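PDB 3L9A: peptidase C51 domain-containing protein, which is of unknown function, this C-terminal domain belonging to a phage-associated protein that also carries a CHAP domain and so probably cleaves peptidoglycan. Local coordinates for residues D10-T15 and G29-V34. Sequence-based numbering, arbitrary orientation.
Sequences DFFVIT and GAVLHV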
loop_
_atom_site.group_PDB
_atom_site.type_symbol
_atom_site.label_atom_id
_atom_site.label_comp_id
_atom_site.label_asym_id
_atom_site.label_seq_id
_atom_site.Cartn_x
_atom_site.Cartn_y
_atom_site.Cartn_z
ATOM N N ASP A 10 -5.761 4.983 3.313
ATOM C CA ASP A 10 -7.206 4.954 3.473
ATOM C C ASP A 10 -7.699 6.328 3.953
ATOM O O ASP A 10 -6.957 7.077 4.591
ATOM C CB ASP A 10 -7.592 3.897 4.504
ATOM C CG ASP A 10 -7.203 2.482 4.102
ATOM O OD1 ASP A 10 -6.972 2.208 2.900
ATOM O OD2 ASP A 10 -7.153 1.629 5.016
ATOM N N PHE A 11 -8.953 6.648 3.660
ATOM C CA PHE A 11 -9.543 7.904 4.124
ATOM C C PHE A 11 -11.041 7.747 4.276
ATOM O O PHE A 11 -11.633 6.809 3.732
ATOM C CB PHE A 11 -9.195 9.084 3.199
ATOM C CG PHE A 11 -9.628 8.915 1.752
ATOM C CD1 PHE A 11 -10.864 9.377 1.319
ATOM C CD2 PHE A 11 -8.771 8.357 0.814
ATOM C CE1 PHE A 11 -11.242 9.279 -0.025
ATOM C CE2 PHE A 11 -9.155 8.236 -0.533
ATOM C CZ PHE A 11 -10.384 8.709 -0.943
ATOM N N PHE A 12 -11.653 8.667 5.017
ATOM C CA PHE A 12 -13.106 8.719 5.123
ATOM C C PHE A 12 -13.680 9.854 4.281
ATOM O O PHE A 12 -13.065 10.924 4.145
ATOM C CB PHE A 12 -13.534 9.035 6.559
ATOM C CG PHE A 12 -13.385 7.909 7.553
ATOM C CD1 PHE A 12 -13.997 6.669 7.357
ATOM C CD2 PHE A 12 -12.706 8.135 8.746
ATOM C CE1 PHE A 12 -13.896 5.665 8.332
ATOM C CE2 PHE A 12 -12.607 7.141 9.716
ATOM C CZ PHE A 12 -13.202 5.911 9.509
ATOM N N VAL A 13 -14.885 9.628 3.767
ATOM C CA VAL A 13 -15.741 10.713 3.292
ATOM C C VAL A 13 -17.102 10.547 3.959
ATOM O O VAL A 13 -17.416 9.474 4.481
ATOM C CB VAL A 13 -15.886 10.761 1.738
ATOM C CG1 VAL A 13 -14.532 10.952 1.070
ATOM C CG2 VAL A 13 -16.586 9.534 1.197
ATOM N N ILE A 14 -17.900 11.613 3.937
ATOM C CA ILE A 14 -19.252 11.587 4.499
ATOM C C ILE A 14 -20.194 12.096 3.424
ATOM O O ILE A 14 -19.955 13.151 2.849
ATOM C CB ILE A 14 -19.384 12.447 5.778
ATOM C CG1 ILE A 14 -18.277 12.111 6.779
ATOM C CG2 ILE A 14 -20.762 12.250 6.404
ATOM C CD1 ILE A 14 -18.378 12.857 8.095
ATOM N N THR A 15 -21.259 11.353 3.137
ATOM C CA THR A 15 -22.167 11.773 2.059
ATOM C C THR A 15 -22.914 13.052 2.423
ATOM O O THR A 15 -23.337 13.237 3.574
ATOM C CB THR A 15 -23.170 10.686 1.699
ATOM O OG1 THR A 15 -24.000 10.445 2.835
ATOM C CG2 THR A 15 -22.455 9.402 1.260
ATOM N N GLY A 29 -25.201 11.624 5.390
ATOM C CA GLY A 29 -24.330 11.492 6.551
ATOM C C GLY A 29 -23.692 10.122 6.697
ATOM O O GLY A 29 -23.117 9.820 7.740
ATOM N N ALA A 30 -23.799 9.285 5.667
ATOM C CA ALA A 30 -23.144 7.984 5.679
ATOM C C ALA A 30 -21.631 8.193 5.652
ATOM O O ALA A 30 -21.106 8.910 4.796
ATOM C CB ALA A 30 -23.573 7.170 4.480
ATOM N N VAL A 31 -20.929 7.575 6.595
ATOM C CA VAL A 31 -19.470 7.596 6.614
ATOM C C VAL A 31 -18.974 6.427 5.775
ATOM O O VAL A 31 -19.294 5.264 6.055
ATOM C CB VAL A 31 -18.917 7.536 8.056
ATOM C CG1 VAL A 31 -17.399 7.455 8.051
ATOM C CG2 VAL A 31 -19.415 8.754 8.851
ATOM N N LEU A 32 -18.216 6.762 4.732
ATOM C CA LEU A 32 -17.661 5.760 3.837
ATOM C C LEU A 32 -16.166 5.636 4.070
ATOM O O LEU A 32 -15.434 6.638 4.037
ATOM C CB LEU A 32 -17.927 6.136 2.377
ATOM C CG LEU A 32 -19.351 6.562 2.028
ATOM C CD1 LEU A 32 -19.485 6.754 0.526
ATOM C CD2 LEU A 32 -20.387 5.559 2.543
ATOM N N HIS A 33 -15.727 4.417 4.361
ATOM C CA HIS A 33 -14.310 4.110 4.462
ATOM C C HIS A 33 -13.804 3.788 3.067
ATOM O O HIS A 33 -14.321 2.875 2.414
ATOM C CB HIS A 33 -14.079 2.908 5.371
ATOM C CG HIS A 33 -12.632 2.586 5.566
ATOM N ND1 HIS A 33 -11.997 1.562 4.895
ATOM C CD2 HIS A 33 -11.684 3.182 6.331
ATOM C CE1 HIS A 33 -10.724 1.525 5.266
ATOM N NE2 HIS A 33 -10.512 2.489 6.146
ATOM N N VAL A 34 -12.803 4.540 2.612
ATOM C CA VAL A 34 -12.281 4.381 1.261
ATOM C C VAL A 34 -10.861 3.847 1.335
ATOM O O VAL A 34 -9.993 4.460 1.960
ATOM C CB VAL A 34 -12.288 5.718 0.471
ATOM C CG1 VAL A 34 -11.867 5.497 -0.977
ATOM C CG2 VAL A 34 -13.670 6.391 0.529
HETATM O O HOH W 1 -8.070 2.267 7.487
#
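Val34 lies over one face of the Phe11 ring, with its CB 3.8 Å from the ring centroid, a CH-pi contact. Phe11 CG sits between the backbone N and the carbonyl carbon (chi1 58°), which folds the ring back across Val34, and CZ closes to 3.5 Å from Val34 CG1. Next on this face, Val13 CG2 meets Leu32 CB, and helix 68-78 covers the layer through Phe70, Leu71 and Ile74. The backbones form an antiparallel ladder at the middle of a five-stranded mixed sheet, strand 11-15 lying between strands 61-66 and 31-35. Phe11 with Val34 and Val13 with Leu32 are hydrogen-bonded pairs; Leu32 N to Val13 O, at 2.8 Å, is the straightest of these bonds. Beyond them Thr15 N binds Ala30 O, and Gly29 N reaches Thr15 O from above the carbonyl plane.

The other face carries Phe12 and His33, under helix 46-55. From its CB, 4.0 Å from Phe12 CE1, His33 extends with CG anti to the backbone N (chi1 -177°). CD2 then turns the imidazole edge toward the phenyl face in an offset edge-to-face pair, planes 72° apart. CE1 approaches the Asp10 carboxylate, while at the tip NE2 hydrogen-bonds a water 2.8 Å away that donates to Asp10 OD2. That same oxygen accepts Met8 N of a second subunit, and Asp10 OD1 pairs with Ser35 OG.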